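Local coordinates for protein transcriptional repressor PadR (Bacillus cereus, PDB 6JYI) that probably acts as a DNA-binding transcriptional regulator of the PadR family, working as a dimer with winged helix-turn-helix domains, at residues G24-I29 with E140-G145; V30-F35 with G41-I46. One frame throughout, in Å; residues are numbered along the deposited sequence.

Interaction 1: G24-I29 with E140-G145; sequences GYDIKI and EKWRVG
Trp142, whose indole meets Asp26 and Ile29, has its carbonyl O held twice by the next side chain. Arg143 NE donates to Trp142 O at 3.1 Å, with an N-H...O angle of 151°. Arg143 NH2 adds a weak bond to the same oxygen. NE sits above the carbonyl plane, off the lone pairs. Arg143 is also the first residue after helix 114-142 to leave helical angles, so this grip falls just where the helix gives way to a loop. The guanidinium reaches further, to Glu150 and Gln19.

Across the contact there is no hydrogen bond, and the indole does most of the touching. Its six-membered ring reaches helix 24-35. Trp142 CZ2 meets Ile29 CB at 3.8 Å, and Ile29 CG2 lies at the ring edge, in its plane. The Asp26 carboxylate also comes to the edge, with OD1 3.9 Å from Trp142 CH2 and its plane 83° from that of the ring. The backbone Asp26 O is nearer, 3.7 Å from Trp142 CH2.

Helix 24-35 of the winged helix-turn-helix domain meets here the last turn of helix 114-142, one of two long C-terminal helices.

Lys141 CG lies opposite its backbone N (chi1 176°) and the chain stays extended, which carries NZ to within 4.1 Å of Ile29 CG2. The same CG lies over one indole face, toward the rim. Lys141 NZ stays 6.5 Å from Asp26 OD1, so the opposite charges do not meet. The indole N-H is used elsewhere, by Asp33.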
ATOM      1  N   GLY A  24     -16.007  -7.366  18.319  1.00 31.33           N
ATOM      2  CA  GLY A  24     -16.043  -6.736  16.997  1.00 30.40           C
ATOM      3  C   GLY A  24     -15.625  -5.278  17.033  1.00 29.88           C
ATOM      4  O   GLY A  24     -14.876  -4.806  16.165  1.00 28.94           O
ATOM      5  N   TYR A  25     -16.097  -4.561  18.040  1.00 30.12           N
ATOM      6  CA  TYR A  25     -15.777  -3.143  18.203  1.00 31.82           C
ATOM      7  C   TYR A  25     -14.250  -2.961  18.207  1.00 31.00           C
ATOM      8  O   TYR A  25     -13.680  -2.156  17.454  1.00 29.18           O
ATOM      9  CB  TYR A  25     -16.349  -2.657  19.520  1.00 33.05           C
ATOM     10  CG  TYR A  25     -16.105  -1.215  19.870  1.00 37.23           C
ATOM     11  CD1 TYR A  25     -16.637  -0.197  19.104  1.00 41.60           C
ATOM     12  CD2 TYR A  25     -15.389  -0.870  21.008  1.00 41.44           C
ATOM     13  CE1 TYR A  25     -16.436   1.133  19.438  1.00 45.99           C
ATOM     14  CE2 TYR A  25     -15.188   0.455  21.359  1.00 43.50           C
ATOM     15  CZ  TYR A  25     -15.716   1.450  20.576  1.00 46.13           C
ATOM     16  OH  TYR A  25     -15.528   2.776  20.907  1.00 50.26           O
ATOM     17  N   ASP A  26     -13.605  -3.745  19.060  1.00 30.04           N
ATOM     18  CA  ASP A  26     -12.176  -3.641  19.236  1.00 30.73           C
ATOM     19  C   ASP A  26     -11.367  -4.058  17.988  1.00 28.49           C
ATOM     20  O   ASP A  26     -10.370  -3.404  17.657  1.00 28.05           O
ATOM     21  CB  ASP A  26     -11.732  -4.402  20.483  1.00 31.10           C
ATOM     22  CG  ASP A  26     -11.862  -3.554  21.783  1.00 35.15           C
ATOM     23  OD1 ASP A  26     -12.185  -2.342  21.744  1.00 41.57           O
ATOM     24  OD2 ASP A  26     -11.580  -4.080  22.850  1.00 39.50           O
ATOM     25  N   ILE A  27     -11.799  -5.104  17.295  1.00 26.70           N
ATOM     26  CA  ILE A  27     -11.163  -5.483  16.070  1.00 26.36           C
ATOM     27  C   ILE A  27     -11.201  -4.326  15.061  1.00 26.77           C
ATOM     28  O   ILE A  27     -10.164  -3.995  14.456  1.00 25.12           O
ATOM     29  CB  ILE A  27     -11.821  -6.733  15.462  1.00 26.09           C
ATOM     30  CG1 ILE A  27     -11.532  -7.919  16.380  1.00 27.03           C
ATOM     31  CG2 ILE A  27     -11.292  -6.963  14.060  1.00 24.30           C
ATOM     32  CD1 ILE A  27     -12.321  -9.169  16.019  1.00 29.16           C
ATOM     33  N   LYS A  28     -12.368  -3.706  14.900  1.00 27.74           N
ATOM     34  CA  LYS A  28     -12.485  -2.561  14.024  1.00 28.59           C
ATOM     35  C   LYS A  28     -11.543  -1.400  14.415  1.00 29.28           C
ATOM     36  O   LYS A  28     -10.922  -0.767  13.561  1.00 27.85           O
ATOM     37  CB  LYS A  28     -13.937  -2.072  13.932  1.00 32.01           C
ATOM     38  CG  LYS A  28     -14.777  -2.961  12.974  1.00 33.49           C
ATOM     39  CD  LYS A  28     -16.261  -2.644  12.948  1.00 35.73           C
ATOM     40  CE  LYS A  28     -16.560  -1.296  12.426  1.00 37.18           C
ATOM     41  NZ  LYS A  28     -18.017  -1.063  12.315  1.00 38.67           N
ATOM     42  N   ILE A  29     -11.458  -1.090  15.696  1.00 29.59           N
ATOM     43  CA  ILE A  29     -10.639   0.058  16.093  1.00 31.47           C
ATOM     44  C   ILE A  29      -9.168  -0.268  15.832  1.00 29.39           C
ATOM     45  O   ILE A  29      -8.465   0.571  15.301  1.00 28.98           O
ATOM     46  CB  ILE A  29     -10.882   0.501  17.538  1.00 32.97           C
ATOM     47  CG1 ILE A  29     -12.385   0.704  17.801  1.00 35.71           C
ATOM     48  CG2 ILE A  29     -10.139   1.825  17.823  1.00 36.74           C
ATOM     49  CD1 ILE A  29     -12.960   2.081  17.427  1.00 42.27           C
ATOM     50  N   GLU A 140       0.963   2.419  21.621  1.00 38.48           N
ATOM     51  CA  GLU A 140       0.982   2.352  23.084  1.00 39.06           C
ATOM     52  C   GLU A 140      -0.365   1.896  23.674  1.00 40.35           C
ATOM     53  O   GLU A 140      -0.390   1.287  24.740  1.00 41.59           O
ATOM     54  CB  GLU A 140       1.409   3.709  23.676  1.00 41.13           C
ATOM     55  CG  GLU A 140       2.838   4.109  23.241  1.00 40.51           C
ATOM     56  CD  GLU A 140       3.287   5.489  23.748  1.00 44.04           C
ATOM     57  OE1 GLU A 140       2.437   6.345  24.112  1.00 43.62           O
ATOM     58  OE2 GLU A 140       4.528   5.707  23.750  1.00 46.97           O
ATOM     59  N   LYS A 141      -1.469   2.222  22.998  1.00 40.13           N
ATOM     60  CA  LYS A 141      -2.800   1.749  23.361  1.00 41.02           C
ATOM     61  C   LYS A 141      -2.976   0.247  23.042  1.00 39.94           C
ATOM     62  O   LYS A 141      -3.422  -0.530  23.883  1.00 39.15           O
ATOM     63  CB  LYS A 141      -3.867   2.575  22.619  1.00 42.06           C
ATOM     64  CG  LYS A 141      -5.322   2.106  22.853  1.00 46.45           C
ATOM     65  CD  LYS A 141      -6.359   3.015  22.131  1.00 49.26           C
ATOM     66  CE  LYS A 141      -7.798   2.541  22.394  1.00 52.47           C
ATOM     67  NZ  LYS A 141      -8.800   3.192  21.492  1.00 55.09           N
ATOM     68  N   TRP A 142      -2.609  -0.163  21.833  1.00 38.31           N
ATOM     69  CA  TRP A 142      -2.875  -1.548  21.385  1.00 38.76           C
ATOM     70  C   TRP A 142      -1.807  -2.572  21.731  1.00 38.27           C
ATOM     71  O   TRP A 142      -2.134  -3.760  21.881  1.00 38.96           O
ATOM     72  CB  TRP A 142      -3.178  -1.601  19.881  1.00 38.44           C
ATOM     73  CG  TRP A 142      -4.520  -1.006  19.610  1.00 39.53           C
ATOM     74  CD1 TRP A 142      -4.779   0.164  18.950  1.00 38.38           C
ATOM     75  CD2 TRP A 142      -5.798  -1.512  20.048  1.00 40.58           C
ATOM     76  NE1 TRP A 142      -6.117   0.405  18.924  1.00 40.66           N
ATOM     77  CE2 TRP A 142      -6.776  -0.595  19.604  1.00 40.68           C
ATOM     78  CE3 TRP A 142      -6.205  -2.649  20.745  1.00 40.74           C
ATOM     79  CZ2 TRP A 142      -8.142  -0.792  19.823  1.00 42.22           C
ATOM     80  CZ3 TRP A 142      -7.577  -2.833  20.986  1.00 43.09           C
ATOM     81  CH2 TRP A 142      -8.520  -1.911  20.515  1.00 43.76           C
ATOM     82  N   ARG A 143      -0.558  -2.129  21.863  1.00 35.69           N
ATOM     83  CA  ARG A 143       0.532  -3.047  22.164  1.00 35.91           C
ATOM     84  C   ARG A 143       1.213  -2.613  23.459  1.00 35.77           C
ATOM     85  O   ARG A 143       2.360  -2.131  23.462  1.00 33.04           O
ATOM     86  CB  ARG A 143       1.556  -3.087  21.030  1.00 34.90           C
ATOM     87  CG  ARG A 143       1.006  -3.529  19.630  1.00 38.02           C
ATOM     88  CD  ARG A 143       0.962  -5.029  19.503  1.00 42.35           C
ATOM     89  NE  ARG A 143      -0.038  -5.579  20.399  1.00 47.63           N
ATOM     90  CZ  ARG A 143       0.004  -6.745  21.046  1.00 49.44           C
ATOM     91  NH1 ARG A 143       1.019  -7.602  20.950  1.00 50.84           N
ATOM     92  NH2 ARG A 143      -1.018  -7.045  21.823  1.00 50.04           N
ATOM     93  N   VAL A 144       0.480  -2.769  24.546  1.00 36.73           N
ATOM     94  CA  VAL A 144       1.066  -2.638  25.858  1.00 38.80           C
ATOM     95  C   VAL A 144       1.945  -3.897  25.964  1.00 38.10           C
ATOM     96  O   VAL A 144       1.535  -5.031  25.631  1.00 41.34           O
ATOM     97  CB  VAL A 144       0.027  -2.505  27.021  1.00 39.70           C
ATOM     98  CG1 VAL A 144      -1.153  -1.660  26.594  1.00 41.32           C
ATOM     99  CG2 VAL A 144      -0.431  -3.855  27.519  1.00 43.03           C
ATOM    100  N   GLY A 145       3.168  -3.688  26.355  1.00 35.79           N
ATOM    101  CA  GLY A 145       4.118  -4.765  26.385  1.00 33.14           C
ATOM    102  C   GLY A 145       4.791  -4.904  25.040  1.00 30.79           C
ATOM    103  O   GLY A 145       5.332  -5.948  24.754  1.00 29.40           O
TER

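Interaction 2: V30-F35 with G41-I46; sequences VFEDVF and GSFGMI
The ring of Phe31 carries Ile46 over one face, and the ring of Phe43 has Phe31 CB at its edge. Ile46 CD1 makes a CH-pi contact with Phe31, 3.9 Å from the ring centroid and 29° off the normal. Ile46 CG1 lies over the same face, toward the rim. The two side chains slide past each other in opposite directions. Ile46 CD1 lies 3.5 Å from Phe31 CD2 and equally near Phe31 CG. Phe31 has chi1 at -109°, off the staggered positions, in the pose that sets one ring face against Ile46. The Phe31 side chain also packs on Val12 of helix 8-19.

Phe43 is met differently. Its CD1 is 4.2 Å from Phe31 CB, close to the ring plane. Glu32 crosses the ring obliquely, its carboxylate plane tilted from the ring plane. Glu32 CG is 3.3 Å from Phe43 CE1, a tight approach, and Glu32 OE2 is 3.4 Å from Phe43 CZ. The Glu32 chain is extended beyond CG, which carries OE2 to the CZ corner of the ring. With Phe43 CG opposite its own backbone N (chi1 178°), the ring swings toward the helix.

No hydrogen bond links the two segments, and each has backbone bonds of its own. Val34 N bonds to Val30 O at 2.9 Å; a weak bond from Phe35 N to the same oxygen marks a wider pi-type turn at the helix end. In the loop, Met45 N bonds to Ser42 O and Ile46 N to Phe43 O. Ile46 lies on helix 46-55. This is the turn of a helix-turn-helix, joining helix 24-35 to helix 46-55, probably the recognition helix as in other PadR-like winged helix proteins.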
ATOM      1  N   VAL A  30      -8.709  -1.477  16.160  1.00 28.13           N
ATOM      2  CA  VAL A  30      -7.292  -1.833  15.881  1.00 29.11           C
ATOM      3  C   VAL A  30      -7.002  -1.721  14.394  1.00 28.53           C
ATOM      4  O   VAL A  30      -5.962  -1.216  13.987  1.00 26.61           O
ATOM      5  CB  VAL A  30      -6.850  -3.232  16.343  1.00 29.30           C
ATOM      6  CG1 VAL A  30      -5.286  -3.295  16.255  1.00 31.96           C
ATOM      7  CG2 VAL A  30      -7.223  -3.450  17.755  1.00 33.62           C
ATOM      8  N   PHE A  31      -7.957  -2.154  13.583  1.00 29.86           N
ATOM      9  CA  PHE A  31      -7.841  -2.000  12.142  1.00 31.16           C
ATOM     10  C   PHE A  31      -7.691  -0.538  11.711  1.00 32.98           C
ATOM     11  O   PHE A  31      -6.823  -0.214  10.895  1.00 32.81           O
ATOM     12  CB  PHE A  31      -9.050  -2.581  11.422  1.00 32.62           C
ATOM     13  CG  PHE A  31      -8.767  -3.839  10.678  1.00 35.55           C
ATOM     14  CD1 PHE A  31      -8.358  -3.782   9.372  1.00 39.54           C
ATOM     15  CD2 PHE A  31      -8.884  -5.068  11.295  1.00 40.09           C
ATOM     16  CE1 PHE A  31      -8.079  -4.889   8.659  1.00 39.82           C
ATOM     17  CE2 PHE A  31      -8.610  -6.235  10.582  1.00 41.07           C
ATOM     18  CZ  PHE A  31      -8.210  -6.139   9.244  1.00 41.69           C
ATOM     19  N   GLU A  32      -8.529   0.339  12.235  1.00 33.62           N
ATOM     20  CA  GLU A  32      -8.479   1.728  11.822  1.00 37.31           C
ATOM     21  C   GLU A  32      -7.226   2.413  12.342  1.00 37.72           C
ATOM     22  O   GLU A  32      -6.698   3.320  11.690  1.00 39.12           O
ATOM     23  CB  GLU A  32      -9.651   2.534  12.368  1.00 39.60           C
ATOM     24  CG  GLU A  32     -11.027   2.047  12.037  1.00 44.27           C
ATOM     25  CD  GLU A  32     -12.096   2.787  12.863  1.00 51.76           C
ATOM     26  OE1 GLU A  32     -11.736   3.518  13.828  1.00 55.19           O
ATOM     27  OE2 GLU A  32     -13.297   2.627  12.550  1.00 56.73           O
ATOM     28  N   ASP A  33      -6.799   2.022  13.538  1.00 36.15           N
ATOM     29  CA  ASP A  33      -5.706   2.703  14.226  1.00 37.76           C
ATOM     30  C   ASP A  33      -4.330   2.302  13.680  1.00 36.03           C
ATOM     31  O   ASP A  33      -3.433   3.146  13.568  1.00 36.89           O
ATOM     32  CB  ASP A  33      -5.724   2.362  15.734  1.00 38.13           C
ATOM     33  CG  ASP A  33      -6.768   3.153  16.534  1.00 40.69           C
ATOM     34  OD1 ASP A  33      -7.428   4.100  16.015  1.00 39.61           O
ATOM     35  OD2 ASP A  33      -6.908   2.801  17.732  1.00 40.54           O
ATOM     36  N   VAL A  34      -4.168   1.008  13.389  1.00 33.72           N
ATOM     37  CA  VAL A  34      -2.882   0.382  13.119  1.00 33.21           C
ATOM     38  C   VAL A  34      -2.840  -0.162  11.691  1.00 32.86           C
ATOM     39  O   VAL A  34      -1.994   0.257  10.893  1.00 34.21           O
ATOM     40  CB  VAL A  34      -2.630  -0.786  14.103  1.00 32.35           C
ATOM     41  CG1 VAL A  34      -1.462  -1.617  13.676  1.00 30.75           C
ATOM     42  CG2 VAL A  34      -2.467  -0.279  15.533  1.00 33.61           C
ATOM     43  N   PHE A  35      -3.764  -1.057  11.339  1.00 31.95           N
ATOM     44  CA  PHE A  35      -3.673  -1.761  10.040  1.00 32.16           C
ATOM     45  C   PHE A  35      -3.980  -0.916   8.797  1.00 34.94           C
ATOM     46  O   PHE A  35      -3.560  -1.263   7.699  1.00 35.81           O
ATOM     47  CB  PHE A  35      -4.492  -3.064  10.046  1.00 31.38           C
ATOM     48  CG  PHE A  35      -3.934  -4.114  10.930  1.00 29.80           C
ATOM     49  CD1 PHE A  35      -4.238  -4.164  12.258  1.00 35.77           C
ATOM     50  CD2 PHE A  35      -3.074  -5.055  10.454  1.00 34.11           C
ATOM     51  CE1 PHE A  35      -3.709  -5.162  13.087  1.00 34.68           C
ATOM     52  CE2 PHE A  35      -2.559  -6.019  11.309  1.00 34.17           C
ATOM     53  CZ  PHE A  35      -2.890  -6.051  12.615  1.00 31.60           C
ATOM     54  N   GLY A  41      -7.427  -1.696   3.009  1.00 45.36           N
ATOM     55  CA  GLY A  41      -8.260  -2.102   1.880  1.00 47.64           C
ATOM     56  C   GLY A  41      -9.407  -3.002   2.291  1.00 47.96           C
ATOM     57  O   GLY A  41     -10.353  -3.187   1.533  1.00 50.94           O
ATOM     58  N   SER A  42      -9.338  -3.533   3.506  1.00 47.39           N
ATOM     59  CA  SER A  42     -10.165  -4.662   3.907  1.00 47.40           C
ATOM     60  C   SER A  42     -11.116  -4.323   5.077  1.00 47.02           C
ATOM     61  O   SER A  42     -11.713  -5.238   5.667  1.00 46.15           O
ATOM     62  CB  SER A  42      -9.223  -5.817   4.308  1.00 45.94           C
ATOM     63  OG  SER A  42      -9.916  -6.937   4.833  1.00 48.04           O
ATOM     64  N   PHE A  43     -11.252  -3.026   5.402  1.00 46.39           N
ATOM     65  CA  PHE A  43     -11.966  -2.613   6.617  1.00 45.40           C
ATOM     66  C   PHE A  43     -13.400  -3.084   6.572  1.00 44.73           C
ATOM     67  O   PHE A  43     -13.910  -3.644   7.550  1.00 43.60           O
ATOM     68  CB  PHE A  43     -11.926  -1.095   6.809  1.00 46.69           C
ATOM     69  CG  PHE A  43     -12.695  -0.611   8.015  1.00 47.95           C
ATOM     70  CD1 PHE A  43     -12.135  -0.679   9.289  1.00 47.73           C
ATOM     71  CD2 PHE A  43     -13.970  -0.074   7.875  1.00 49.95           C
ATOM     72  CE1 PHE A  43     -12.836  -0.216  10.409  1.00 47.63           C
ATOM     73  CE2 PHE A  43     -14.676   0.399   8.983  1.00 51.55           C
ATOM     74  CZ  PHE A  43     -14.113   0.326  10.252  1.00 49.41           C
ATOM     75  N   GLY A  44     -14.037  -2.857   5.430  1.00 45.36           N
ATOM     76  CA  GLY A  44     -15.461  -3.182   5.237  1.00 46.02           C
ATOM     77  C   GLY A  44     -15.727  -4.678   5.272  1.00 44.52           C
ATOM     78  O   GLY A  44     -16.860  -5.113   5.492  1.00 45.49           O
HETATM   79  N   MSE A  45     -14.676  -5.465   5.066  1.00 41.94           N
HETATM   80  CA  MSE A  45     -14.787  -6.915   5.110  1.00 40.87           C
HETATM   81  C   MSE A  45     -14.576  -7.564   6.502  1.00 37.60           C
HETATM   82  O   MSE A  45     -14.624  -8.773   6.598  1.00 36.03           O
HETATM   83  CB  MSE A  45     -13.837  -7.530   4.075  1.00 40.67           C
HETATM   84  CG  MSE A  45     -14.376  -7.339   2.628  1.00 46.17           C
HETATM   85 SE   MSE A  45     -16.223  -8.084   2.376  1.00 56.09          SE
HETATM   86  CE  MSE A  45     -15.652  -9.928   2.660  1.00 55.10           C
ATOM     87  N   ILE A  46     -14.403  -6.771   7.563  1.00 36.45           N
ATOM     88  CA  ILE A  46     -14.173  -7.335   8.916  1.00 33.72           C
ATOM     89  C   ILE A  46     -15.287  -8.270   9.378  1.00 33.38           C
ATOM     90  O   ILE A  46     -15.030  -9.408   9.738  1.00 31.08           O
ATOM     91  CB  ILE A  46     -13.904  -6.213   9.972  1.00 34.40           C
ATOM     92  CG1 ILE A  46     -12.548  -5.581   9.708  1.00 34.44           C
ATOM     93  CG2 ILE A  46     -13.931  -6.751  11.401  1.00 32.10           C
ATOM     94  CD1 ILE A  46     -12.251  -4.384  10.613  1.00 37.35           C
TER

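Overall arrangement
Both interactions use helix 24-35, and their centres are 12 Å apart. Interaction 2 is nested within the chain loop closed by interaction 1. The two meet directly at Trp142. Its NE1 is 2.8 Å from Asp33 OD2, a probable hydrogen bond, and its CE3 is 3.3 Å from Val30 CG2. Lys28 makes a second bridge: its CG is 3.7 Å from Ile46 CD1, and its CE is 3.7 Å from Phe43 CZ. Helix 24-35 therefore joins the helix-turn-helix loop to the end of helix 114-142. Tyr107 of the second subunit packs on Val30, Val34 and Arg143, so that subunit lies beside residues of both interactions' segments.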